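Local coordinates for protein sgbp-b (Bacteroides uniformis, PDB 7K44) that probably binds xyloglucan at the cell surface of a human gut commensal, as a surface glycan-binding protein of a polysaccharide utilization locus, at residues Ser133-Thr138 with Gly203-Glu208; Thr140-Leu145 with Leu176-Pro181; Tyr245-Glu250 with Gly259-Gly264; Phe287-Ala292 with Gln330-Ser335; Pro299-Tyr304 with Leu360-Pro365. All blocks are in the same frame, centred on the assembly; numbering follows the deposited sequence. Where two conformers were deposited one is given.

Contact 1: Ser133-Thr138 with Gly203-Glu208; sequences SMMPIT and GFYPLE
One face of the Tyr205 ring is met by Met135 CG, 3.9 Å from the ring centroid, while Pro136 O, buried with no hydrogen-bond partner in the model, sits at the ring edge near its plane. Over one face of the Phe204 ring lies Met134 O, and at its edge is Met134 SD, a Met-aromatic contact 5.4 Å from SD to the ring centroid. Pro136 CD also touches Phe204 CZ, at 3.6 Å. Met135 runs extended to SD, which stands above the same Tyr205 face as CG; the bend at chi3 (-76°) then lays CE against Pro206 CD at 3.6 Å. Tyr205 N, at the peptide joining the two aromatic residues, donates to Met134 O over 2.7 Å. With an alanine at Phe204, Pro136 CD and Met134 SD would probably lose their aromatic partner and a gap would open between the loop and strand 188-194. Phe204 rests on Cys188 and Leu190 of that strand, whereas Ser133 and Met135 pack on Arg381, tying the loop to the sheet that holds strands 283-291 and 371-384.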
# COMPACT_ATOMS: atom_id res chain seq x y z
N SER A 133 0.76 -3.09 -2.85
CA SER A 133 0.43 -4.15 -3.79
C SER A 133 0.49 -5.47 -3.04
O SER A 133 1.29 -5.62 -2.10
CB SER A 133 1.40 -4.17 -4.97
OG SER A 133 1.15 -5.30 -5.79
N MET A 134 -0.36 -6.41 -3.45
CA MET A 134 -0.29 -7.76 -2.90
C MET A 134 0.71 -8.63 -3.64
O MET A 134 0.92 -9.78 -3.25
CB MET A 134 -1.66 -8.43 -2.91
CG MET A 134 -2.68 -7.76 -2.01
SD MET A 134 -2.37 -8.02 -0.23
CE MET A 134 -3.20 -9.59 0.01
N MET A 135 1.32 -8.10 -4.69
CA MET A 135 2.32 -8.86 -5.45
C MET A 135 3.43 -7.92 -5.92
O MET A 135 3.68 -7.77 -7.12
CB MET A 135 1.68 -9.62 -6.62
CG MET A 135 2.59 -10.70 -7.15
SD MET A 135 1.81 -11.70 -8.43
CE MET A 135 0.74 -12.72 -7.45
N PRO A 136 4.14 -7.28 -4.99
CA PRO A 136 5.19 -6.34 -5.40
C PRO A 136 6.33 -7.04 -6.12
O PRO A 136 6.75 -8.15 -5.78
CB PRO A 136 5.68 -5.75 -4.07
CG PRO A 136 4.64 -6.10 -3.08
CD PRO A 136 4.05 -7.40 -3.52
N ILE A 137 6.83 -6.37 -7.13
CA ILE A 137 7.96 -6.87 -7.90
C ILE A 137 9.26 -6.66 -7.12
O ILE A 137 9.48 -5.61 -6.52
CB ILE A 137 7.98 -6.17 -9.26
CG1 ILE A 137 6.80 -6.67 -10.09
CG2 ILE A 137 9.26 -6.47 -10.01
CD1 ILE A 137 6.55 -5.83 -11.30
N THR A 138 10.12 -7.69 -7.12
CA THR A 138 11.37 -7.64 -6.37
C THR A 138 12.20 -6.43 -6.78
O THR A 138 12.36 -6.14 -7.97
CB THR A 138 12.15 -8.93 -6.59
OG1 THR A 138 11.45 -10.02 -5.98
CG2 THR A 138 13.57 -8.85 -6.00
N GLY A 203 -3.23 -13.82 2.33
CA GLY A 203 -3.47 -13.69 0.90
C GLY A 203 -2.39 -12.95 0.15
O GLY A 203 -2.58 -12.64 -1.03
N PHE A 204 -1.26 -12.68 0.79
CA PHE A 204 -0.19 -11.94 0.15
C PHE A 204 0.55 -12.81 -0.87
O PHE A 204 0.68 -14.02 -0.72
CB PHE A 204 0.78 -11.45 1.23
CG PHE A 204 1.81 -10.48 0.73
CD1 PHE A 204 1.45 -9.17 0.42
CD2 PHE A 204 3.12 -10.87 0.58
CE1 PHE A 204 2.41 -8.28 -0.05
CE2 PHE A 204 4.07 -9.99 0.11
CZ PHE A 204 3.72 -8.70 -0.19
N TYR A 205 1.01 -12.17 -1.95
CA TYR A 205 1.73 -12.84 -3.02
C TYR A 205 1.01 -14.05 -3.62
O TYR A 205 1.56 -15.17 -3.63
CB TYR A 205 3.15 -13.19 -2.60
CG TYR A 205 4.14 -12.80 -3.67
CD1 TYR A 205 4.59 -11.48 -3.78
CD2 TYR A 205 4.58 -13.72 -4.60
CE1 TYR A 205 5.49 -11.12 -4.78
CE2 TYR A 205 5.48 -13.37 -5.61
CZ TYR A 205 5.92 -12.07 -5.68
OH TYR A 205 6.80 -11.71 -6.68
N PRO A 206 -0.21 -13.87 -4.15
CA PRO A 206 -1.05 -14.99 -4.62
C PRO A 206 -0.63 -15.54 -5.98
O PRO A 206 -1.36 -15.48 -7.00
CB PRO A 206 -2.45 -14.36 -4.64
CG PRO A 206 -2.19 -12.93 -4.97
CD PRO A 206 -0.90 -12.57 -4.27
N LEU A 207 0.56 -16.12 -6.02
CA LEU A 207 1.08 -16.67 -7.27
C LEU A 207 0.20 -17.77 -7.84
O LEU A 207 0.12 -17.93 -9.06
CB LEU A 207 2.49 -17.22 -7.06
CG LEU A 207 3.60 -16.20 -6.88
CD1 LEU A 207 4.93 -16.92 -6.69
CD2 LEU A 207 3.64 -15.28 -8.09
N GLU A 208 -0.44 -18.55 -6.97
CA GLU A 208 -1.30 -19.63 -7.43
C GLU A 208 -2.50 -19.11 -8.21
O GLU A 208 -3.12 -19.87 -8.96
CB GLU A 208 -1.77 -20.43 -6.21
CG GLU A 208 -0.66 -21.23 -5.53
CD GLU A 208 0.06 -20.47 -4.43
OE1 GLU A 208 -0.13 -19.23 -4.33
OE2 GLU A 208 0.82 -21.10 -3.65

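Contact 2: Thr140-Leu145 with Leu176-Pro181; sequences TTVTVL and LTFTMP
Thr141-Leu145 and Leu176-Thr179 pair as antiparallel strands, their N-to-C directions 154° apart, with reciprocal hydrogen bonds at Val142-Phe178 and Val144-Leu176 and a further bond, Met180 N to Thr140 O at 2.9 Å, just past the strand end. On the buried face, Val142 lies alongside Phe178, its CB over the ring 3.8 Å from the centroid. Phe178 reaches this place because CG stands between its own backbone N and carbonyl carbon (chi1 64°), which swings the ring across to the neighbouring strand. Val144 CG2 meets the edge of the same ring, 3.9 Å from Phe178 CE2, and also Leu176 CD1 at 4.0 Å. The reverse face carries four threonines: Thr141 CG2 packs on Thr177 CB at 3.8 Å, and a water lies between the hydroxyls of Thr141 and Thr179. Leu176 and Phe178 continue onto Ile152, Ile155 and Met157 of strand 152-157 in the second sheet. This pairing of two antiparallel sheets round an apolar interior is consistent with the immunoglobulin-like beta-sandwich of IPT/TIG domains.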
# COMPACT_ATOMS: atom_id res chain seq x y z
N THR A 140 11.38 -3.27 -6.08
CA THR A 140 10.57 -2.06 -6.04
C THR A 140 10.29 -1.67 -4.59
O THR A 140 10.54 -2.44 -3.66
CB THR A 140 9.26 -2.23 -6.83
OG1 THR A 140 8.41 -3.19 -6.18
CG2 THR A 140 9.56 -2.69 -8.26
N THR A 141 9.75 -0.48 -4.41
CA THR A 141 9.43 0.03 -3.09
C THR A 141 7.97 -0.26 -2.76
O THR A 141 7.07 0.08 -3.53
CB THR A 141 9.70 1.54 -3.02
OG1 THR A 141 11.08 1.77 -3.30
CG2 THR A 141 9.38 2.07 -1.62
N VAL A 142 7.75 -0.90 -1.61
CA VAL A 142 6.42 -1.24 -1.14
C VAL A 142 6.07 -0.25 -0.04
O VAL A 142 6.94 0.10 0.77
CB VAL A 142 6.43 -2.68 -0.57
CG1 VAL A 142 5.03 -3.09 -0.17
CG2 VAL A 142 7.04 -3.66 -1.56
N THR A 143 4.83 0.21 -0.01
CA THR A 143 4.36 1.11 1.03
C THR A 143 3.27 0.42 1.83
O THR A 143 2.41 -0.26 1.26
CB THR A 143 3.82 2.41 0.42
OG1 THR A 143 4.85 3.01 -0.37
CG2 THR A 143 3.43 3.40 1.52
N VAL A 144 3.30 0.57 3.16
CA VAL A 144 2.31 -0.03 4.04
C VAL A 144 1.74 1.06 4.93
O VAL A 144 2.51 1.86 5.48
CB VAL A 144 2.92 -1.15 4.90
CG1 VAL A 144 1.84 -1.83 5.75
CG2 VAL A 144 3.62 -2.19 4.03
N LEU A 145 0.42 1.12 5.05
CA LEU A 145 -0.26 2.02 5.98
C LEU A 145 -0.78 1.21 7.16
O LEU A 145 -1.26 0.08 6.99
CB LEU A 145 -1.46 2.72 5.33
CG LEU A 145 -1.22 3.57 4.09
CD1 LEU A 145 -2.44 4.41 3.79
CD2 LEU A 145 -0.02 4.45 4.30
N LEU A 176 5.07 3.00 6.40
CA LEU A 176 6.45 2.61 6.19
C LEU A 176 6.64 2.23 4.73
O LEU A 176 5.68 1.91 4.02
CB LEU A 176 6.95 1.52 7.15
CG LEU A 176 6.26 0.15 7.15
CD1 LEU A 176 6.72 -0.70 5.99
CD2 LEU A 176 6.54 -0.57 8.46
N THR A 177 7.89 2.27 4.30
CA THR A 177 8.28 1.75 3.00
C THR A 177 9.44 0.77 3.19
O THR A 177 10.21 0.87 4.14
CB THR A 177 8.70 2.85 2.02
OG1 THR A 177 9.83 3.56 2.56
CG2 THR A 177 7.58 3.82 1.80
N PHE A 178 9.54 -0.18 2.26
CA PHE A 178 10.67 -1.10 2.23
C PHE A 178 10.89 -1.55 0.80
O PHE A 178 10.03 -1.37 -0.07
CB PHE A 178 10.47 -2.31 3.17
CG PHE A 178 9.32 -3.21 2.80
CD1 PHE A 178 9.51 -4.28 1.94
CD2 PHE A 178 8.04 -3.01 3.34
CE1 PHE A 178 8.45 -5.13 1.59
CE2 PHE A 178 6.98 -3.86 3.01
CZ PHE A 178 7.19 -4.92 2.13
N THR A 179 12.05 -2.15 0.55
CA THR A 179 12.35 -2.72 -0.75
C THR A 179 11.90 -4.17 -0.77
O THR A 179 12.23 -4.95 0.13
CB THR A 179 13.85 -2.64 -1.05
OG1 THR A 179 14.24 -1.26 -1.03
CG2 THR A 179 14.16 -3.27 -2.41
N MET A 180 11.14 -4.53 -1.79
CA MET A 180 10.65 -5.89 -1.89
C MET A 180 11.81 -6.84 -2.10
O MET A 180 12.61 -6.65 -3.03
CB MET A 180 9.67 -5.99 -3.06
CG MET A 180 9.16 -7.39 -3.32
SD MET A 180 8.07 -7.92 -1.99
CE MET A 180 7.90 -9.64 -2.47
N PRO A 181 11.96 -7.86 -1.26
CA PRO A 181 13.04 -8.83 -1.45
C PRO A 181 12.71 -9.86 -2.52
O PRO A 181 11.74 -9.70 -3.27
CB PRO A 181 13.15 -9.49 -0.07
CG PRO A 181 11.75 -9.42 0.47
CD PRO A 181 11.17 -8.13 -0.04
O HOH W 1 12.87 0.85 -1.05

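Contact 3: Tyr245-Glu250 with Gly259-Gly264; sequences YSISGE and GQLQNG
Ile247 and Leu261 run alongside one another, pointing opposite ways, each side chain directed at the other strand. Leu261 CD2 is the branch that does the touching, 3.8 Å from Ile247 CD1, and its CG lies beside both CG1 and CD1 of the isoleucine. Ile247 is folded at chi2 (-73°), and this turn brings CD1 against the facing backbone, 3.6 Å from Gln260 O. On its other flank Leu261 CD2 meets Tyr245 CB at 3.9 Å; the two side chains meet at a slant, and the phenol ring leads away to stack on Phe220 and to meet Tyr214.

No hydrogen bond links the segments, which belong to the two opposed layers of a beta-sandwich. Strand 243-248 bonds to strands 226-230 and 371-384 in one layer, whereas strand 255-264 lies between 219-222 and 357-364 in the other. The strand axes come within 7.6 Å of each other, a close spacing for packed layers and in keeping with glycine at 259. The fit is tight where Gly259 passes Ile247: a CB on this residue would come within 3.3 Å of Ile247 CG2. Leu261 also reaches Ala226 and Phe377, continuing the apolar layer between the sheets. Lys243, at the start of the strand that carries Tyr245 and Ile247, is one of the residues of the calcium site.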
# COMPACT_ATOMS: atom_id res chain seq x y z
N TYR A 245 4.67 -7.00 -20.82
CA TYR A 245 4.32 -6.45 -22.13
C TYR A 245 4.08 -4.95 -22.04
O TYR A 245 3.47 -4.46 -21.08
CB TYR A 245 3.14 -7.16 -22.83
CG TYR A 245 3.63 -8.25 -23.76
CD1 TYR A 245 4.13 -9.44 -23.24
CD2 TYR A 245 3.64 -8.08 -25.14
CE1 TYR A 245 4.59 -10.45 -24.07
CE2 TYR A 245 4.11 -9.09 -25.99
CZ TYR A 245 4.59 -10.27 -25.44
OH TYR A 245 5.08 -11.28 -26.23
N SER A 246 4.62 -4.23 -23.01
CA SER A 246 4.44 -2.79 -23.12
C SER A 246 3.41 -2.44 -24.19
O SER A 246 3.26 -3.14 -25.20
CB SER A 246 5.77 -2.11 -23.46
OG SER A 246 6.18 -2.39 -24.78
N ILE A 247 2.68 -1.36 -23.93
CA ILE A 247 1.90 -0.64 -24.94
C ILE A 247 2.53 0.74 -25.05
O ILE A 247 2.62 1.46 -24.04
CB ILE A 247 0.43 -0.51 -24.51
CG1 ILE A 247 -0.26 -1.87 -24.58
CG2 ILE A 247 -0.30 0.51 -25.37
CD1 ILE A 247 -0.54 -2.35 -25.98
N SER A 248 2.98 1.12 -26.24
CA SER A 248 3.72 2.37 -26.34
C SER A 248 3.61 2.94 -27.75
O SER A 248 3.38 2.21 -28.71
CB SER A 248 5.19 2.20 -25.95
OG SER A 248 5.90 1.50 -26.95
N GLY A 249 3.81 4.25 -27.84
CA GLY A 249 3.86 4.95 -29.11
C GLY A 249 3.09 6.24 -29.05
O GLY A 249 2.69 6.70 -27.99
N GLU A 250 2.86 6.83 -30.22
CA GLU A 250 2.13 8.09 -30.32
C GLU A 250 0.67 7.79 -30.63
O GLU A 250 0.36 7.11 -31.62
CB GLU A 250 2.73 9.01 -31.38
CG GLU A 250 2.13 10.40 -31.38
CD GLU A 250 2.80 11.31 -32.39
OE1 GLU A 250 4.03 11.51 -32.29
OE2 GLU A 250 2.10 11.82 -33.30
N GLY A 259 -3.93 0.39 -29.74
CA GLY A 259 -3.09 -0.55 -29.01
C GLY A 259 -3.91 -1.69 -28.44
O GLY A 259 -5.04 -1.47 -27.98
N GLN A 260 -3.36 -2.90 -28.47
CA GLN A 260 -4.04 -4.03 -27.86
C GLN A 260 -3.02 -4.99 -27.25
O GLN A 260 -1.92 -5.16 -27.78
CB GLN A 260 -4.86 -4.85 -28.86
CG GLN A 260 -5.89 -4.07 -29.66
CD GLN A 260 -5.28 -3.44 -30.90
OE1 GLN A 260 -4.42 -4.02 -31.56
NE2 GLN A 260 -5.73 -2.23 -31.22
N LEU A 261 -3.42 -5.63 -26.17
CA LEU A 261 -2.78 -6.84 -25.67
C LEU A 261 -3.86 -7.92 -25.72
O LEU A 261 -4.79 -7.91 -24.90
CB LEU A 261 -2.27 -6.69 -24.24
CG LEU A 261 -1.18 -5.66 -23.99
CD1 LEU A 261 -0.81 -5.66 -22.50
CD2 LEU A 261 0.04 -5.95 -24.85
N GLN A 262 -3.79 -8.81 -26.71
CA GLN A 262 -4.74 -9.90 -26.84
C GLN A 262 -3.96 -11.14 -26.43
O GLN A 262 -2.97 -11.50 -27.07
CB GLN A 262 -5.27 -10.03 -28.27
CG GLN A 262 -5.76 -8.70 -28.83
CD GLN A 262 -7.14 -8.29 -28.35
OE1 GLN A 262 -7.36 -7.13 -28.03
NE2 GLN A 262 -8.08 -9.23 -28.31
N ASN A 263 -4.37 -11.77 -25.34
CA ASN A 263 -3.57 -12.77 -24.66
C ASN A 263 -4.39 -14.03 -24.44
O ASN A 263 -5.61 -13.98 -24.27
CB ASN A 263 -3.16 -12.28 -23.25
CG ASN A 263 -2.62 -10.86 -23.23
OD1 ASN A 263 -1.46 -10.61 -23.56
ND2 ASN A 263 -3.47 -9.91 -22.82
N GLY A 264 -3.70 -15.17 -24.41
CA GLY A 264 -4.30 -16.38 -23.89
C GLY A 264 -3.99 -16.52 -22.41
O GLY A 264 -2.82 -16.49 -22.00

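Contact 4: Phe287-Ala292 with Gln330-Ser335; sequences FECFVA and QWMQCS
With chi1 near trans (-174°), Phe290 swings its ring away from its own backbone N, and Trp331 holds CG anti to its carbonyl carbon (chi1 -79°), which brings the indole face against Phe290 CB. This CB sits over the centre of the six-membered ring, 3.7 Å from its centroid, while the phenyl edge turns to the five-membered ring in a T-shaped pair with planes at 67°. Glu288 CG comes in obliquely, 3.6 Å from Trp331 CE3. Indole NE1 is bonded to Phe239 O outside the pair. Replacing Trp331 by alanine would remove the surface against Phe290 CB and would probably leave the phenyl edge without a ring face and Phe239 O without its indole donor.

Four backbone hydrogen bonds, at Phe287-Cys334 and Cys289-Met332, make these antiparallel neighbours in the larger sheet of the beta-sandwich, where strand 371-384 flanks 283-291 on its other side. On the face opposite the tryptophan, Cys334 CB covers the Phe287 ring at 3.8 Å from the centroid, and its SG touches Cys289 CB, also at 3.8 Å. Met332 CE continues this apolar row to Val291 CG2. The buried Glu288 carboxylate accepts from a water, bonds Ser133 and forms a salt bridge with Arg381, partners likely to stabilise its negative charge.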
# COMPACT_ATOMS: atom_id res chain seq x y z
N PHE A 287 -3.93 -6.81 -11.58
CA PHE A 287 -2.69 -6.87 -12.34
C PHE A 287 -1.75 -5.74 -11.93
O PHE A 287 -2.12 -4.81 -11.21
CB PHE A 287 -2.96 -6.85 -13.85
CG PHE A 287 -3.76 -5.66 -14.32
CD1 PHE A 287 -5.15 -5.68 -14.28
CD2 PHE A 287 -3.11 -4.52 -14.78
CE1 PHE A 287 -5.89 -4.57 -14.71
CE2 PHE A 287 -3.83 -3.42 -15.22
CZ PHE A 287 -5.22 -3.44 -15.17
N GLU A 288 -0.51 -5.85 -12.38
CA GLU A 288 0.48 -4.82 -12.11
C GLU A 288 0.66 -3.98 -13.37
O GLU A 288 0.65 -4.51 -14.49
CB GLU A 288 1.80 -5.46 -11.65
CG GLU A 288 2.39 -4.74 -10.43
CD GLU A 288 1.68 -5.15 -9.14
OE1 GLU A 288 1.90 -4.52 -8.09
OE2 GLU A 288 0.87 -6.10 -9.18
N CYS A 289 0.77 -2.67 -13.18
CA CYS A 289 0.87 -1.73 -14.29
C CYS A 289 1.87 -0.63 -13.97
O CYS A 289 1.87 -0.08 -12.86
CB CYS A 289 -0.51 -1.12 -14.60
SG CYS A 289 -0.51 0.02 -16.01
N PHE A 290 2.74 -0.33 -14.92
CA PHE A 290 3.74 0.72 -14.78
C PHE A 290 3.47 1.74 -15.88
O PHE A 290 3.62 1.44 -17.07
CB PHE A 290 5.14 0.12 -14.92
CG PHE A 290 6.27 1.10 -14.65
CD1 PHE A 290 6.59 2.10 -15.58
CD2 PHE A 290 7.02 1.01 -13.49
CE1 PHE A 290 7.64 3.00 -15.34
CE2 PHE A 290 8.07 1.90 -13.25
CZ PHE A 290 8.37 2.89 -14.17
N VAL A 291 3.06 2.95 -15.49
CA VAL A 291 2.83 4.04 -16.43
C VAL A 291 4.09 4.89 -16.43
O VAL A 291 4.38 5.58 -15.44
CB VAL A 291 1.59 4.86 -16.06
CG1 VAL A 291 1.44 6.07 -17.00
CG2 VAL A 291 0.35 3.99 -16.11
N ALA A 292 4.85 4.85 -17.53
CA ALA A 292 6.12 5.57 -17.56
C ALA A 292 5.93 7.04 -17.92
O ALA A 292 6.77 7.87 -17.56
CB ALA A 292 7.08 4.92 -18.55
N GLN A 330 6.12 4.19 -11.26
CA GLN A 330 6.16 3.16 -10.23
C GLN A 330 5.16 2.07 -10.58
O GLN A 330 4.08 2.39 -11.08
CB GLN A 330 5.77 3.79 -8.87
CG GLN A 330 5.06 2.87 -7.87
CD GLN A 330 6.03 2.17 -6.93
OE1 GLN A 330 6.99 2.77 -6.44
NE2 GLN A 330 5.78 0.88 -6.68
N TRP A 331 5.50 0.82 -10.29
CA TRP A 331 4.53 -0.26 -10.48
C TRP A 331 3.34 -0.07 -9.54
O TRP A 331 3.52 0.16 -8.34
CB TRP A 331 5.20 -1.60 -10.21
CG TRP A 331 6.04 -2.10 -11.34
CD1 TRP A 331 7.40 -2.06 -11.43
CD2 TRP A 331 5.57 -2.74 -12.55
NE1 TRP A 331 7.80 -2.63 -12.62
CE2 TRP A 331 6.70 -3.05 -13.32
CE3 TRP A 331 4.30 -3.07 -13.04
CZ2 TRP A 331 6.61 -3.71 -14.57
CZ3 TRP A 331 4.20 -3.70 -14.29
CH2 TRP A 331 5.35 -4.01 -15.04
N MET A 332 2.14 -0.18 -10.08
CA MET A 332 0.89 -0.10 -9.33
C MET A 332 0.15 -1.43 -9.40
O MET A 332 0.21 -2.15 -10.41
CB MET A 332 -0.08 0.87 -9.99
CG MET A 332 0.41 2.26 -10.29
SD MET A 332 -0.99 3.16 -10.98
CE MET A 332 -1.00 2.63 -12.70
N GLN A 333 -0.65 -1.71 -8.38
CA GLN A 333 -1.64 -2.77 -8.45
C GLN A 333 -2.98 -2.18 -8.86
O GLN A 333 -3.45 -1.21 -8.26
CB GLN A 333 -1.78 -3.47 -7.11
CG GLN A 333 -2.96 -4.42 -7.06
CD GLN A 333 -3.05 -5.14 -5.74
OE1 GLN A 333 -2.30 -6.09 -5.47
NE2 GLN A 333 -3.97 -4.70 -4.89
N CYS A 334 -3.59 -2.78 -9.87
CA CYS A 334 -4.86 -2.33 -10.43
C CYS A 334 -5.85 -3.48 -10.34
O CYS A 334 -5.54 -4.59 -10.77
CB CYS A 334 -4.66 -1.99 -11.90
SG CYS A 334 -3.46 -0.62 -12.20
N SER A 335 -7.04 -3.22 -9.81
CA SER A 335 -8.08 -4.24 -9.68
C SER A 335 -9.35 -3.80 -10.40
O SER A 335 -9.75 -2.63 -10.33
CB SER A 335 -8.41 -4.55 -8.21
OG SER A 335 -7.27 -4.97 -7.48
O HOH W 2 3.37 -2.66 -7.10
O HOH W 3 2.40 3.50 -12.81

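Contact 5: Pro299-Tyr304 with Leu360-Pro365; sequences PVFRIY and LQMTNP
Gln361 leans along Arg302 on one face of the sheet, starting with CB, which lies 4.2 Å from Arg302 CG. Its chain continues extended (chi2 -177°), CG packing on Gln260 of the next strand, and so carries the amide out level with the guanidinium group. There OE1 accepts twice, from Arg302 NE at 3.0 Å and from Arg302 NH2 at 2.9 Å. OE1 lies at the guanidinium edge, near its plane, but both nitrogens approach from the same face of the amide, above the carbonyl plane, the two groups being turned 68° apart. The remaining tip atom, NE2, stands at the edge of the Tyr304 ring and gives a hydrogen bond to Gln262 OE1. Arg302 NH2 has a second mate in the carboxylate of Glu309, and Tyr304 CE1 covers one guanidinium face.

On the reverse face Met362 CB lies over the Phe301 ring, 4.0 Å from the centroid, with SD set obliquely in a Met-aromatic contact. Its CE ends against Pro299 CB. Backbone bonds at Val300-Thr363 and Arg302-Gln361 zip the strands together. A mainly polar face (Arg302, Gln361, Thr363) backed by an apolar one (Phe301, Met362, Leu360) packed on strand 371-384 of the other sheet is the arrangement of a beta-sandwich layer.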
# COMPACT_ATOMS: atom_id res chain seq x y z
N PRO A 299 -7.39 9.17 -23.77
CA PRO A 299 -7.06 7.75 -23.92
C PRO A 299 -7.71 6.88 -22.84
O PRO A 299 -7.68 7.21 -21.65
CB PRO A 299 -5.54 7.73 -23.81
CG PRO A 299 -5.12 9.10 -24.30
CD PRO A 299 -6.19 10.02 -23.76
N VAL A 300 -8.28 5.76 -23.27
CA VAL A 300 -9.02 4.86 -22.39
C VAL A 300 -8.72 3.42 -22.77
O VAL A 300 -8.43 3.12 -23.93
CB VAL A 300 -10.54 5.11 -22.43
CG1 VAL A 300 -10.89 6.42 -21.71
CG2 VAL A 300 -11.06 5.14 -23.87
N PHE A 301 -8.82 2.53 -21.79
CA PHE A 301 -8.73 1.10 -22.03
C PHE A 301 -10.11 0.47 -21.90
O PHE A 301 -10.93 0.87 -21.07
CB PHE A 301 -7.85 0.41 -20.99
CG PHE A 301 -6.40 0.53 -21.26
CD1 PHE A 301 -5.70 1.62 -20.80
CD2 PHE A 301 -5.74 -0.44 -22.00
CE1 PHE A 301 -4.34 1.75 -21.06
CE2 PHE A 301 -4.39 -0.32 -22.25
CZ PHE A 301 -3.69 0.77 -21.78
N ARG A 302 -10.33 -0.56 -22.70
CA ARG A 302 -11.36 -1.52 -22.38
C ARG A 302 -10.72 -2.87 -22.13
O ARG A 302 -9.62 -3.17 -22.61
CB ARG A 302 -12.44 -1.60 -23.46
CG ARG A 302 -12.07 -2.45 -24.63
CD ARG A 302 -13.32 -2.72 -25.45
NE ARG A 302 -12.98 -3.22 -26.77
CZ ARG A 302 -13.77 -4.00 -27.50
NH1 ARG A 302 -14.95 -4.40 -27.04
NH2 ARG A 302 -13.36 -4.40 -28.69
N ILE A 303 -11.41 -3.68 -21.34
CA ILE A 303 -10.97 -5.01 -20.96
C ILE A 303 -12.13 -5.96 -21.19
O ILE A 303 -13.28 -5.64 -20.87
CB ILE A 303 -10.52 -5.03 -19.49
CG1 ILE A 303 -9.40 -4.00 -19.27
CG2 ILE A 303 -10.13 -6.44 -19.06
CD1 ILE A 303 -8.60 -4.18 -18.02
N TYR A 304 -11.86 -7.12 -21.78
CA TYR A 304 -12.90 -8.13 -21.91
C TYR A 304 -12.26 -9.52 -21.87
O TYR A 304 -11.10 -9.69 -22.27
CB TYR A 304 -13.81 -7.90 -23.13
CG TYR A 304 -13.13 -7.99 -24.47
CD1 TYR A 304 -12.54 -6.87 -25.05
CD2 TYR A 304 -13.09 -9.18 -25.16
CE1 TYR A 304 -11.90 -6.96 -26.29
CE2 TYR A 304 -12.45 -9.29 -26.39
CZ TYR A 304 -11.87 -8.17 -26.95
OH TYR A 304 -11.24 -8.29 -28.16
N LEU A 360 -7.02 -6.44 -23.53
CA LEU A 360 -6.97 -5.03 -23.17
C LEU A 360 -6.77 -4.23 -24.44
O LEU A 360 -5.91 -4.58 -25.26
CB LEU A 360 -5.81 -4.71 -22.21
CG LEU A 360 -5.76 -5.41 -20.85
CD1 LEU A 360 -5.03 -6.73 -20.97
CD2 LEU A 360 -5.04 -4.50 -19.87
N GLN A 361 -7.56 -3.17 -24.63
CA GLN A 361 -7.44 -2.36 -25.84
C GLN A 361 -7.48 -0.88 -25.49
O GLN A 361 -8.37 -0.44 -24.76
CB GLN A 361 -8.53 -2.66 -26.85
CG GLN A 361 -8.64 -4.12 -27.18
CD GLN A 361 -9.68 -4.41 -28.24
OE1 GLN A 361 -10.55 -3.58 -28.50
NE2 GLN A 361 -9.58 -5.58 -28.88
N MET A 362 -6.51 -0.13 -26.01
CA MET A 362 -6.41 1.31 -25.75
C MET A 362 -6.81 2.09 -27.00
O MET A 362 -6.36 1.76 -28.11
CB MET A 362 -4.99 1.68 -25.33
CG MET A 362 -4.90 3.12 -24.83
SD MET A 362 -3.22 3.53 -24.32
CE MET A 362 -3.52 4.73 -23.03
N THR A 363 -7.65 3.10 -26.81
CA THR A 363 -8.12 3.99 -27.86
C THR A 363 -8.10 5.42 -27.33
O THR A 363 -7.88 5.65 -26.14
CB THR A 363 -9.54 3.63 -28.33
OG1 THR A 363 -10.46 3.72 -27.22
CG2 THR A 363 -9.59 2.21 -28.92
N ASN A 364 -8.32 6.39 -28.22
CA ASN A 364 -8.45 7.79 -27.83
C ASN A 364 -9.65 8.39 -28.56
O ASN A 364 -9.48 9.12 -29.54
CB ASN A 364 -7.17 8.58 -28.08
CG ASN A 364 -7.29 10.04 -27.67
OD1 ASN A 364 -8.16 10.40 -26.87
ND2 ASN A 364 -6.44 10.89 -28.23
N PRO A 365 -10.87 8.09 -28.11
CA PRO A 365 -12.08 8.63 -28.75
C PRO A 365 -12.37 10.07 -28.33
O PRO A 365 -13.41 10.38 -27.75
CB PRO A 365 -13.16 7.66 -28.26
CG PRO A 365 -12.70 7.31 -26.87
CD PRO A 365 -11.19 7.25 -26.94
O HOH W 4 -10.62 1.65 -25.43

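Overall arrangement
All five contacts are largely buried, but they bury different chemistry. Contacts 2, 4 and 5 are antiparallel strand pairs held by backbone hydrogen bonds, each with unlike faces: contact 4 sets a buried carboxylate beside aromatic packing, contact 5 an arginine-glutamine grip. Contact 3 has no such bond and relies on aliphatic packing between the two layers of the glycan-binding domain. Contacts 3 and 5 share the five-stranded sheet, where 255-264 and 357-364 are neighbours, and lie farthest from the centre of the chain. Contact 1, where the loop after strand 127-131 meets the end of strand 197-204 and the turn beyond it, joins the two domains: it touches contact 2 and contact 4, which also touch each other.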